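Long-range contacts in CDP-glucose-4,6-dehydratase (Yersinia pseudotuberculosis, PDB 1RKX), which catalyses the dehydration of CDP-D-glucose to CDP-4-dehydro-6-deoxy-D-glucose, working with a bound NAD cofactor: residues K134-K139 with E149-Y154; C163-T168 with V188-A193. One frame throughout, in Å; residues are numbered along the deposited sequence.

Contact 1: K134-K139 with E149-Y154; sequences KCYDNK and EAMGGY
Tyr136 and Met151 face each other as a single bridged backbone pair, with a hydrogen bond on either side. Gly152 N donates to Cys135 O at 2.8 Å, and Asp137 N donates almost straight to Ala150 O, also at 2.8 Å. This is the pattern of a non-hydrogen-bonded antiparallel pair; the bridge is a single one, consistent with the runs being 111° apart in direction. A water donates to both Asp137 O and Ala150 O and so continues the link. Glycine suits the next two places: Gly152 CA lies 3.9 Å from Asp137 CA, a closeness that suits a residue with no side chain, and Gly153 has a positive phi that glycine adopts readily.

Both runs belong to the long loop of the Rossmann-type domain between strand 126-130 and helix 156-175, whose Lys161 binds NAD and lies beside Cys135.

The sulfurs of Cys135 and Met151 pack together at 3.7 Å, SG to SD, and both residues also touch that helix. The Tyr136 ring lies against them. Bends at chi2 (-70°) and chi3 (97°) carry the flexible Met151 chain back to Tyr136, where CE touches CD2 at 3.4 Å. SD lies above the ring face in a distant Met-aromatic contact, 5.4 Å from the Tyr136 centroid.

Tyr136 OH is hydrogen-bonded within the fold to Asn261 and Arg192. Near the surface, Asp137 OD2 pairs with Lys139 NZ in a salt bridge whose hydrogen bond is weak.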
loop_
_atom_site.group_PDB
_atom_site.type_symbol
_atom_site.label_atom_id
_atom_site.label_comp_id
_atom_site.label_asym_id
_atom_site.label_seq_id
_atom_site.Cartn_x
_atom_site.Cartn_y
_atom_site.Cartn_z
ATOM N N LYS C 134 -9.561 8.121 -15.481
ATOM C CA LYS C 134 -9.768 8.957 -14.295
ATOM C C LYS C 134 -10.492 8.264 -13.134
ATOM O O LYS C 134 -10.855 8.912 -12.156
ATOM C CB LYS C 134 -10.545 10.225 -14.676
ATOM C CG LYS C 134 -9.904 11.033 -15.796
ATOM C CD LYS C 134 -8.473 11.408 -15.454
ATOM C CE LYS C 134 -7.795 12.133 -16.613
ATOM N NZ LYS C 134 -8.454 13.438 -16.920
ATOM N N CYS C 135 -10.704 6.956 -13.225
ATOM C CA CYS C 135 -11.395 6.262 -12.141
ATOM C C CYS C 135 -10.500 6.083 -10.910
ATOM O O CYS C 135 -10.990 5.810 -9.818
ATOM C CB CYS C 135 -11.882 4.886 -12.606
ATOM S SG CYS C 135 -10.553 3.753 -12.989
ATOM N N TYR C 136 -9.192 6.237 -11.085
ATOM C CA TYR C 136 -8.257 6.049 -9.977
ATOM C C TYR C 136 -8.171 7.205 -9.002
ATOM O O TYR C 136 -8.168 8.366 -9.400
ATOM C CB TYR C 136 -6.839 5.783 -10.490
ATOM C CG TYR C 136 -6.675 4.508 -11.278
ATOM C CD1 TYR C 136 -6.662 4.522 -12.679
ATOM C CD2 TYR C 136 -6.515 3.287 -10.625
ATOM C CE1 TYR C 136 -6.489 3.347 -13.404
ATOM C CE2 TYR C 136 -6.341 2.105 -11.340
ATOM C CZ TYR C 136 -6.328 2.143 -12.725
ATOM O OH TYR C 136 -6.150 0.984 -13.442
ATOM N N ASP C 137 -8.091 6.871 -7.717
ATOM C CA ASP C 137 -7.930 7.881 -6.686
ATOM C C ASP C 137 -6.612 8.548 -7.080
ATOM O O ASP C 137 -5.596 7.871 -7.226
ATOM C CB ASP C 137 -7.815 7.205 -5.317
ATOM C CG ASP C 137 -7.481 8.177 -4.210
ATOM O OD1 ASP C 137 -7.957 9.329 -4.262
ATOM O OD2 ASP C 137 -6.753 7.784 -3.276
ATOM N N ASN C 138 -6.623 9.865 -7.246
ATOM C CA ASN C 138 -5.428 10.565 -7.688
ATOM C C ASN C 138 -4.379 10.811 -6.614
ATOM O O ASN C 138 -4.594 11.591 -5.685
ATOM C CB ASN C 138 -5.814 11.893 -8.345
ATOM C CG ASN C 138 -4.734 12.412 -9.269
ATOM O OD1 ASN C 138 -3.586 12.587 -8.862
ATOM N ND2 ASN C 138 -5.093 12.652 -10.524
ATOM N N LYS C 139 -3.238 10.148 -6.757
ATOM C CA LYS C 139 -2.142 10.290 -5.809
ATOM C C LYS C 139 -1.222 11.449 -6.188
ATOM O O LYS C 139 -0.258 11.740 -5.483
ATOM C CB LYS C 139 -1.336 8.990 -5.741
ATOM C CG LYS C 139 -2.134 7.785 -5.260
ATOM C CD LYS C 139 -2.659 8.012 -3.853
ATOM C CE LYS C 139 -3.331 6.773 -3.296
ATOM N NZ LYS C 139 -3.876 7.034 -1.927
ATOM N N GLU C 149 -4.899 -0.662 -7.835
ATOM C CA GLU C 149 -4.903 0.499 -6.955
ATOM C C GLU C 149 -6.301 1.088 -6.739
ATOM O O GLU C 149 -7.233 0.829 -7.503
ATOM C CB GLU C 149 -3.897 1.542 -7.465
ATOM C CG GLU C 149 -2.453 0.978 -7.506
ATOM C CD GLU C 149 -1.381 2.020 -7.800
ATOM O OE1 GLU C 149 -0.790 2.573 -6.839
ATOM O OE2 GLU C 149 -1.126 2.284 -8.989
ATOM N N ALA C 150 -6.427 1.887 -5.683
ATOM C CA ALA C 150 -7.702 2.480 -5.274
ATOM C C ALA C 150 -8.484 3.329 -6.267
ATOM O O ALA C 150 -7.920 4.122 -7.025
ATOM C CB ALA C 150 -7.499 3.274 -3.990
ATOM N N MET C 151 -9.805 3.153 -6.229
ATOM C CA MET C 151 -10.723 3.901 -7.079
ATOM C C MET C 151 -11.083 5.196 -6.343
ATOM O O MET C 151 -11.020 5.269 -5.109
ATOM C CB MET C 151 -11.996 3.092 -7.340
ATOM C CG MET C 151 -11.772 1.776 -8.082
ATOM S SD MET C 151 -11.303 2.042 -9.814
ATOM C CE MET C 151 -9.518 1.902 -9.696
ATOM N N GLY C 152 -11.460 6.211 -7.102
ATOM C CA GLY C 152 -11.808 7.483 -6.512
ATOM C C GLY C 152 -12.166 8.503 -7.570
ATOM O O GLY C 152 -12.907 8.202 -8.508
ATOM N N GLY C 153 -11.631 9.710 -7.423
ATOM C CA GLY C 153 -11.917 10.768 -8.373
ATOM C C GLY C 153 -12.284 12.049 -7.652
ATOM O O GLY C 153 -13.124 12.045 -6.748
ATOM N N TYR C 154 -11.666 13.148 -8.070
ATOM C CA TYR C 154 -11.879 14.462 -7.467
ATOM C C TYR C 154 -13.208 15.085 -7.884
ATOM O O TYR C 154 -14.065 15.369 -7.046
ATOM C CB TYR C 154 -10.731 15.384 -7.875
ATOM C CG TYR C 154 -10.738 16.739 -7.214
ATOM C CD1 TYR C 154 -10.297 16.899 -5.900
ATOM C CD2 TYR C 154 -11.159 17.869 -7.912
ATOM C CE1 TYR C 154 -10.270 18.160 -5.298
ATOM C CE2 TYR C 154 -11.135 19.131 -7.320
ATOM C CZ TYR C 154 -10.689 19.269 -6.016
ATOM O OH TYR C 154 -10.649 20.521 -5.440
HETATM O O HOH W 1 -5.224 5.043 -6.864
HETATM O O HOH W 2 -10.281 10.087 -4.707
#

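Contact 2: C163-T168 with V188-A193. With NAD (nicotinamide-adenine-dinucleotide), chain G.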
loop_
_atom_site.group_PDB
_atom_site.type_symbol
_atom_site.label_atom_id
_atom_site.label_comp_id
_atom_site.label_asym_id
_atom_site.label_seq_id
_atom_site.Cartn_x
_atom_site.Cartn_y
_atom_site.Cartn_z
ATOM N N CYS C 163 -16.973 5.106 -9.161
ATOM C CA CYS C 163 -18.162 4.403 -8.678
ATOM C C CYS C 163 -18.585 3.314 -9.669
ATOM O O CYS C 163 -18.984 2.225 -9.252
ATOM C CB CYS C 163 -19.327 5.374 -8.465
ATOM S SG CYS C 163 -19.197 6.376 -6.941
ATOM N N ALA C 164 -18.508 3.615 -10.967
ATOM C CA ALA C 164 -18.891 2.640 -11.999
ATOM C C ALA C 164 -18.014 1.397 -11.887
ATOM O O ALA C 164 -18.480 0.274 -12.123
ATOM C CB ALA C 164 -18.768 3.257 -13.394
ATOM N N GLU C 165 -16.750 1.598 -11.516
ATOM C CA GLU C 165 -15.825 0.480 -11.336
ATOM C C GLU C 165 -16.303 -0.360 -10.154
ATOM O O GLU C 165 -16.375 -1.582 -10.246
ATOM C CB GLU C 165 -14.399 0.991 -11.072
ATOM C CG GLU C 165 -13.623 1.427 -12.317
ATOM C CD GLU C 165 -13.175 0.254 -13.192
ATOM O OE1 GLU C 165 -13.209 -0.900 -12.724
ATOM O OE2 GLU C 165 -12.770 0.498 -14.345
ATOM N N LEU C 166 -16.628 0.294 -9.040
ATOM C CA LEU C 166 -17.120 -0.428 -7.873
ATOM C C LEU C 166 -18.386 -1.216 -8.223
ATOM O O LEU C 166 -18.493 -2.398 -7.893
ATOM C CB LEU C 166 -17.413 0.542 -6.718
ATOM C CG LEU C 166 -16.310 0.675 -5.660
ATOM C CD1 LEU C 166 -15.046 1.266 -6.280
ATOM C CD2 LEU C 166 -16.807 1.550 -4.511
ATOM N N VAL C 167 -19.331 -0.561 -8.891
ATOM C CA VAL C 167 -20.586 -1.208 -9.287
ATOM C C VAL C 167 -20.322 -2.474 -10.102
ATOM O O VAL C 167 -20.911 -3.524 -9.837
ATOM C CB VAL C 167 -21.469 -0.257 -10.141
ATOM C CG1 VAL C 167 -22.602 -1.043 -10.826
ATOM C CG2 VAL C 167 -22.059 0.841 -9.254
ATOM N N THR C 168 -19.446 -2.369 -11.093
ATOM C CA THR C 168 -19.137 -3.512 -11.943
ATOM C C THR C 168 -18.518 -4.631 -11.120
ATOM O O THR C 168 -18.847 -5.798 -11.309
ATOM C CB THR C 168 -18.183 -3.129 -13.088
ATOM O OG1 THR C 168 -18.728 -2.026 -13.818
ATOM C CG2 THR C 168 -18.007 -4.314 -14.047
ATOM N N VAL C 188 -17.466 -10.523 -17.267
ATOM C CA VAL C 188 -17.549 -9.064 -17.182
ATOM C C VAL C 188 -16.233 -8.367 -16.834
ATOM O O VAL C 188 -15.570 -8.721 -15.861
ATOM C CB VAL C 188 -18.599 -8.658 -16.130
ATOM C CG1 VAL C 188 -18.789 -7.137 -16.133
ATOM C CG2 VAL C 188 -19.916 -9.370 -16.412
ATOM N N ALA C 189 -15.875 -7.358 -17.623
ATOM C CA ALA C 189 -14.639 -6.620 -17.393
ATOM C C ALA C 189 -14.826 -5.114 -17.554
ATOM O O ALA C 189 -15.818 -4.652 -18.116
ATOM C CB ALA C 189 -13.563 -7.101 -18.365
ATOM N N THR C 190 -13.872 -4.350 -17.031
ATOM C CA THR C 190 -13.897 -2.903 -17.191
ATOM C C THR C 190 -12.614 -2.528 -17.917
ATOM O O THR C 190 -11.596 -3.216 -17.789
ATOM C CB THR C 190 -13.966 -2.139 -15.840
ATOM O OG1 THR C 190 -12.906 -2.569 -14.975
ATOM C CG2 THR C 190 -15.315 -2.366 -15.167
ATOM N N VAL C 191 -12.668 -1.458 -18.701
ATOM C CA VAL C 191 -11.497 -1.000 -19.433
ATOM C C VAL C 191 -11.267 0.473 -19.116
ATOM O O VAL C 191 -12.193 1.284 -19.111
ATOM C CB VAL C 191 -11.649 -1.227 -20.963
ATOM C CG1 VAL C 191 -11.645 -2.721 -21.253
ATOM C CG2 VAL C 191 -12.927 -0.590 -21.483
ATOM N N ARG C 192 -10.014 0.805 -18.844
ATOM C CA ARG C 192 -9.636 2.154 -18.462
ATOM C C ARG C 192 -8.656 2.765 -19.454
ATOM O O ARG C 192 -7.564 2.235 -19.665
ATOM C CB ARG C 192 -9.022 2.095 -17.058
ATOM C CG ARG C 192 -9.907 1.333 -16.068
ATOM C CD ARG C 192 -9.137 0.791 -14.866
ATOM N NE ARG C 192 -9.989 -0.036 -14.009
ATOM C CZ ARG C 192 -9.555 -0.742 -12.974
ATOM N NH1 ARG C 192 -8.269 -0.737 -12.656
ATOM N NH2 ARG C 192 -10.410 -1.446 -12.245
ATOM N N ALA C 193 -9.050 3.885 -20.050
ATOM C CA ALA C 193 -8.214 4.571 -21.028
ATOM C C ALA C 193 -8.625 6.033 -21.125
ATOM O O ALA C 193 -9.751 6.391 -20.780
ATOM C CB ALA C 193 -8.357 3.898 -22.393
HETATM P PA NAD G . -18.906 11.199 -26.631
HETATM O O1A NAD G . -19.560 12.323 -25.927
HETATM O O2A NAD G . -18.518 11.423 -28.049
HETATM O O5B NAD G . -19.830 9.884 -26.578
HETATM C C5B NAD G . -20.689 9.679 -25.430
HETATM C C4B NAD G . -21.865 8.768 -25.785
HETATM O O4B NAD G . -22.600 8.709 -24.541
HETATM C C3B NAD G . -22.812 9.386 -26.802
HETATM O O3B NAD G . -23.066 8.384 -27.807
HETATM C C2B NAD G . -24.018 9.753 -25.957
HETATM O O2B NAD G . -25.261 9.797 -26.711
HETATM C C1B NAD G . -23.962 8.703 -24.877
HETATM N N9A NAD G . -24.738 9.068 -23.702
HETATM C C8A NAD G . -24.458 10.037 -22.776
HETATM N N7A NAD G . -25.376 10.137 -21.818
HETATM C C5A NAD G . -26.307 9.172 -22.150
HETATM C C6A NAD G . -27.516 8.784 -21.531
HETATM N N6A NAD G . -28.032 9.302 -20.436
HETATM N N1A NAD G . -28.230 7.772 -22.118
HETATM C C2A NAD G . -27.720 7.212 -23.263
HETATM N N3A NAD G . -26.616 7.488 -23.923
HETATM C C4A NAD G . -25.936 8.496 -23.310
HETATM O O3 NAD G . -17.669 10.753 -25.792
HETATM P PN NAD G . -16.542 9.600 -26.069
HETATM O O1N NAD G . -15.284 10.343 -26.189
HETATM O O2N NAD G . -16.917 8.868 -27.305
HETATM O O5D NAD G . -16.560 8.765 -24.724
HETATM C C5D NAD G . -16.938 7.387 -24.819
HETATM C C4D NAD G . -16.820 6.724 -23.461
HETATM O O4D NAD G . -15.387 6.749 -23.154
HETATM C C3D NAD G . -17.479 7.392 -22.253
HETATM O O3D NAD G . -17.828 6.363 -21.306
HETATM C C2D NAD G . -16.356 8.272 -21.721
HETATM O O2D NAD G . -16.591 8.610 -20.344
HETATM C C1D NAD G . -15.170 7.363 -21.904
HETATM N N1N NAD G . -13.908 8.094 -21.897
HETATM C C2N NAD G . -13.466 8.858 -22.991
HETATM C C3N NAD G . -12.125 9.521 -22.978
HETATM C C7N NAD G . -11.715 10.257 -24.187
HETATM O O7N NAD G . -10.590 10.781 -24.165
HETATM N N7N NAD G . -12.490 10.379 -25.284
HETATM C C4N NAD G . -11.311 9.484 -21.704
HETATM C C5N NAD G . -11.940 8.653 -20.631
HETATM C C6N NAD G . -13.095 8.030 -20.723
#
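A buried packing of helix on sheet joins Glu165 and Thr168 of helix 156-175 to Val188, Thr190 and Arg192 of strand 187-192. The short axes lie 9.2 Å apart and run nearly antiparallel, at 163°.

The polar half centres on the Glu165 carboxylate. Arg192 binds it through two nitrogens, one to each oxygen, as a guanidinium can with N-H groups in one plane: NH2 donates to OE1 at 2.9 Å, and NE donates to OE2, also at 2.9 Å. Both oxygens lie close to the guanidinium plane, yet the nitrogens approach from above the carboxylate, the two planes standing 81° apart. Thr190 OG1 donates to the syn lone pair of OE1 at 2.8 Å. A bend at chi2 (-73°) lets the glutamate, rooted at the flank of the helix, come down to the strand. Thr131 OG1 also bonds OE2, so each buried carboxylate oxygen has two partners. Arg192 NH1 meanwhile reaches Tyr136 OH and Glu147 O.

Strand 126-130, helix 156-175 and strand 187-192 form a beta-alpha-beta crossover of the Rossmann fold, its two strands adjacent and parallel.

Farther along the helix the contact turns apolar. Thr168 CG2 rests on Thr190 CG2 at 3.5 Å and on Val188 CG1 at 3.6 Å. Threonine fits here because its other branch, OG1, turns back to Ala164 O at 2.9 Å, paying for the buried hydroxyl, which also meets Asn129 ND2. At the last residue of 188-193, Ala193 O comes within 3.2 Å of NAD C5N, on the nicotinamide ring.

Contact 1 closes before contact 2 opens along the chain, and their centres lie 12 Å apart on the same side of the chain's centre. Contact 1 shapes the loop that leads from strand 126-130 into helix 156-175; contact 2 seats that same helix on strand 187-192, the next strand of the parallel sheet. They touch directly: Met151 SD packs on Glu165 CG, Met151 CB on Leu166 CD1, and Cys135 SG on Arg192 CD. The loop is thus joined to both helix and strand, with Lys134 and Ala193 the parts of the two contacts that come near NAD. Both contacts also reach the second subunit, through Ala150 and Tyr154 in one and Cys163, Leu166 and Val167 in the other.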